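Local coordinates for protein NAD(P)H dehydrogenase (quinone) (Deinococcus radiodurans, PDB 1YDG) that binds FMN and catalyses the reduction of quinones to quinols at the expense of NADH or NADPH, working as a homotetramer, at residues I11-S16 with A22-A27. Numbering follows the deposited sequence.
Sequences IVFYSS and AMAQEA. With SO4 (sulfate ion), chain J.
The first beta-alpha unit of a flavodoxin-like fold brings I11 and F13 of strand 8-13 down onto A24 and A27 of helix 19-33, and it illustrates how a helix with small residues can lie close against a sheet. The short segments run antiparallel, at 179°, with their axes 9.0 Å apart. A24 meets both strand residues: its CB lies over one face of the F13 ring, 3.8 Å from the ring centroid, a CH-pi contact displaced toward the CG-CD2 side. F13 holds its CG between the backbone N and the carbonyl carbon (chi1 76°), which turns one face of the ring toward the methyl of A24. I11 divides its branches between two helical residues three apart, CG2 reaching A24 CB at 3.9 Å and CD1 reaching A27 CB at 4.1 Å. No hydrogen bond joins strand and helix; the side chains that meet are buried and apolar, and A27 also touches I186 and V190 of helix 180-204. Beyond the strand, the chain turns into the FMN-binding loop, where a sulfate ion is bound. S15 OG donates to O4 of the sulfate at 2.7 Å, and S16 N donates a bent bond (133°) to O3. T17 OG1 and the backbone N atoms of T19 and G20 also hydrogen-bond the sulfate. This ion, probably from the crystallisation liquor, is consistent with the place of the FMN phosphate in the loop after the first strand of flavodoxins.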
ATOM      1  N   ILE B  11      17.089 -17.680   2.704  1.00 13.83           N
ATOM      2  CA  ILE B  11      15.973 -17.321   3.587  1.00 13.51           C
ATOM      3  C   ILE B  11      16.534 -16.367   4.620  1.00 13.34           C
ATOM      4  O   ILE B  11      17.330 -16.784   5.470  1.00 13.98           O
ATOM      5  CB  ILE B  11      15.383 -18.546   4.323  1.00 13.84           C
ATOM      6  CG1 ILE B  11      15.118 -19.727   3.371  1.00 14.89           C
ATOM      7  CG2 ILE B  11      14.119 -18.172   5.088  1.00 14.10           C
ATOM      8  CD1 ILE B  11      14.201 -19.429   2.244  1.00 16.79           C
ATOM      9  N   VAL B  12      16.154 -15.092   4.526  1.00 12.38           N
ATOM     10  CA  VAL B  12      16.613 -14.044   5.439  1.00 12.23           C
ATOM     11  C   VAL B  12      15.414 -13.646   6.302  1.00 12.04           C
ATOM     12  O   VAL B  12      14.359 -13.227   5.782  1.00 11.18           O
ATOM     13  CB  VAL B  12      17.154 -12.797   4.697  1.00 12.10           C
ATOM     14  CG1 VAL B  12      17.605 -11.730   5.686  1.00 11.90           C
ATOM     15  CG2 VAL B  12      18.287 -13.169   3.779  1.00 13.97           C
ATOM     16  N   PHE B  13      15.547 -13.852   7.607  1.00 11.29           N
ATOM     17  CA  PHE B  13      14.431 -13.676   8.525  1.00 11.64           C
ATOM     18  C   PHE B  13      14.880 -12.925   9.762  1.00 11.96           C
ATOM     19  O   PHE B  13      16.020 -13.089  10.239  1.00 12.48           O
ATOM     20  CB  PHE B  13      13.816 -15.028   8.913  1.00 11.50           C
ATOM     21  CG  PHE B  13      14.638 -15.797   9.909  1.00 11.94           C
ATOM     22  CD1 PHE B  13      14.344 -15.728  11.268  1.00 10.18           C
ATOM     23  CD2 PHE B  13      15.729 -16.535   9.492  1.00 10.94           C
ATOM     24  CE1 PHE B  13      15.108 -16.396  12.186  1.00 12.45           C
ATOM     25  CE2 PHE B  13      16.514 -17.215  10.414  1.00 11.92           C
ATOM     26  CZ  PHE B  13      16.210 -17.145  11.757  1.00 11.50           C
ATOM     27  N   TYR B  14      14.008 -12.047  10.242  1.00 12.89           N
ATOM     28  CA  TYR B  14      14.123 -11.506  11.580  1.00 13.15           C
ATOM     29  C   TYR B  14      13.110 -12.207  12.480  1.00 13.95           C
ATOM     30  O   TYR B  14      11.980 -12.482  12.059  1.00 14.07           O
ATOM     31  CB  TYR B  14      13.899  -9.986  11.638  1.00 13.35           C
ATOM     32  CG  TYR B  14      14.009  -9.544  13.068  1.00 11.75           C
ATOM     33  CD1 TYR B  14      15.235  -9.550  13.711  1.00 12.20           C
ATOM     34  CD2 TYR B  14      12.869  -9.278  13.823  1.00 13.92           C
ATOM     35  CE1 TYR B  14      15.338  -9.220  15.067  1.00 11.91           C
ATOM     36  CE2 TYR B  14      12.952  -8.969  15.184  1.00 12.51           C
ATOM     37  CZ  TYR B  14      14.197  -8.939  15.794  1.00 12.40           C
ATOM     38  OH  TYR B  14      14.298  -8.642  17.116  1.00 13.62           O
ATOM     39  N   SER B  15      13.514 -12.492  13.715  1.00 13.98           N
ATOM     40  CA  SER B  15      12.622 -13.063  14.719  1.00 14.69           C
ATOM     41  C   SER B  15      13.034 -12.564  16.105  1.00 14.99           C
ATOM     42  O   SER B  15      14.209 -12.696  16.490  1.00 15.00           O
ATOM     43  CB  SER B  15      12.669 -14.598  14.668  1.00 14.86           C
ATOM     44  OG  SER B  15      11.705 -15.155  15.553  1.00 16.81           O
ATOM     45  N   SER B  16      12.089 -11.977  16.851  1.00 14.80           N
ATOM     46  CA  SER B  16      12.322 -11.689  18.256  1.00 15.30           C
ATOM     47  C   SER B  16      12.021 -12.926  19.101  1.00 15.17           C
ATOM     48  O   SER B  16      12.877 -13.424  19.827  1.00 14.80           O
ATOM     49  CB  SER B  16      11.436 -10.548  18.753  1.00 15.36           C
ATOM     50  OG  SER B  16      11.686  -9.349  18.066  1.00 18.21           O
ATOM     51  N   ALA B  22      10.734 -20.311  13.453  1.00 15.39           N
ATOM     52  CA  ALA B  22      10.024 -21.566  13.119  1.00 15.57           C
ATOM     53  C   ALA B  22       9.597 -21.551  11.642  1.00 15.38           C
ATOM     54  O   ALA B  22       9.746 -22.539  10.927  1.00 15.08           O
ATOM     55  CB  ALA B  22       8.812 -21.752  14.014  1.00 15.91           C
ATOM     56  N   MET B  23       9.093 -20.405  11.192  1.00 15.17           N
ATOM     57  CA  MET B  23       8.667 -20.268   9.805  1.00 15.80           C
ATOM     58  C   MET B  23       9.837 -20.423   8.858  1.00 15.29           C
ATOM     59  O   MET B  23       9.720 -21.081   7.850  1.00 14.83           O
ATOM     60  CB  MET B  23       8.011 -18.898   9.569  1.00 15.66           C
ATOM     61  CG  MET B  23       6.709 -18.688  10.314  1.00 15.43           C
ATOM     62  SD  MET B  23       6.105 -17.007  10.148  1.00 17.37           S
ATOM     63  CE  MET B  23       5.627 -17.016   8.451  1.00 15.35           C
ATOM     64  N   ALA B  24      10.963 -19.791   9.190  1.00 15.82           N
ATOM     65  CA  ALA B  24      12.132 -19.805   8.332  1.00 15.88           C
ATOM     66  C   ALA B  24      12.739 -21.192   8.250  1.00 16.08           C
ATOM     67  O   ALA B  24      13.174 -21.615   7.175  1.00 15.37           O
ATOM     68  CB  ALA B  24      13.147 -18.793   8.802  1.00 16.05           C
ATOM     69  N   GLN B  25      12.735 -21.918   9.368  1.00 16.52           N
ATOM     70  CA  GLN B  25      13.176 -23.318   9.352  1.00 17.19           C
ATOM     71  C   GLN B  25      12.296 -24.160   8.438  1.00 16.83           C
ATOM     72  O   GLN B  25      12.806 -24.980   7.679  1.00 17.10           O
ATOM     73  CB  GLN B  25      13.201 -23.916  10.758  1.00 16.98           C
ATOM     74  CG  GLN B  25      14.191 -23.272  11.714  1.00 18.09           C
ATOM     75  CD  GLN B  25      14.160 -23.930  13.090  1.00 19.53           C
ATOM     76  OE1 GLN B  25      14.728 -25.000  13.274  1.00 23.74           O
ATOM     77  NE2 GLN B  25      13.470 -23.311  14.043  1.00 20.27           N
ATOM     78  N   GLU B  26      10.983 -23.947   8.489  1.00 17.37           N
ATOM     79  CA  GLU B  26      10.053 -24.665   7.595  1.00 17.07           C
ATOM     80  C   GLU B  26      10.338 -24.335   6.130  1.00 16.86           C
ATOM     81  O   GLU B  26      10.389 -25.229   5.264  1.00 16.07           O
ATOM     82  CB  GLU B  26       8.594 -24.337   7.976  1.00 17.82           C
ATOM     83  CG  GLU B  26       7.553 -25.207   7.293  1.00 18.32           C
ATOM     84  CD  GLU B  26       7.560 -26.665   7.773  1.00 20.75           C
ATOM     85  OE1 GLU B  26       7.802 -26.925   8.965  1.00 21.96           O
ATOM     86  OE2 GLU B  26       7.314 -27.556   6.949  1.00 23.24           O
ATOM     87  N   ALA B  27      10.564 -23.046   5.861  1.00 17.10           N
ATOM     88  CA  ALA B  27      10.972 -22.566   4.527  1.00 17.12           C
ATOM     89  C   ALA B  27      12.265 -23.229   4.060  1.00 17.04           C
ATOM     90  O   ALA B  27      12.347 -23.712   2.939  1.00 16.03           O
ATOM     91  CB  ALA B  27      11.146 -21.038   4.536  1.00 17.03           C
TER
HETATM   92  S   SO4 J1303       8.566 -13.379  16.147  1.00 15.25           S
HETATM   93  O1  SO4 J1303       8.264 -14.391  17.160  1.00 17.63           O
HETATM   94  O2  SO4 J1303       7.339 -12.892  15.552  1.00 15.47           O
HETATM   95  O3  SO4 J1303       9.286 -12.295  16.816  1.00 15.48           O
HETATM   96  O4  SO4 J1303       9.364 -13.976  15.084  1.00 14.55           O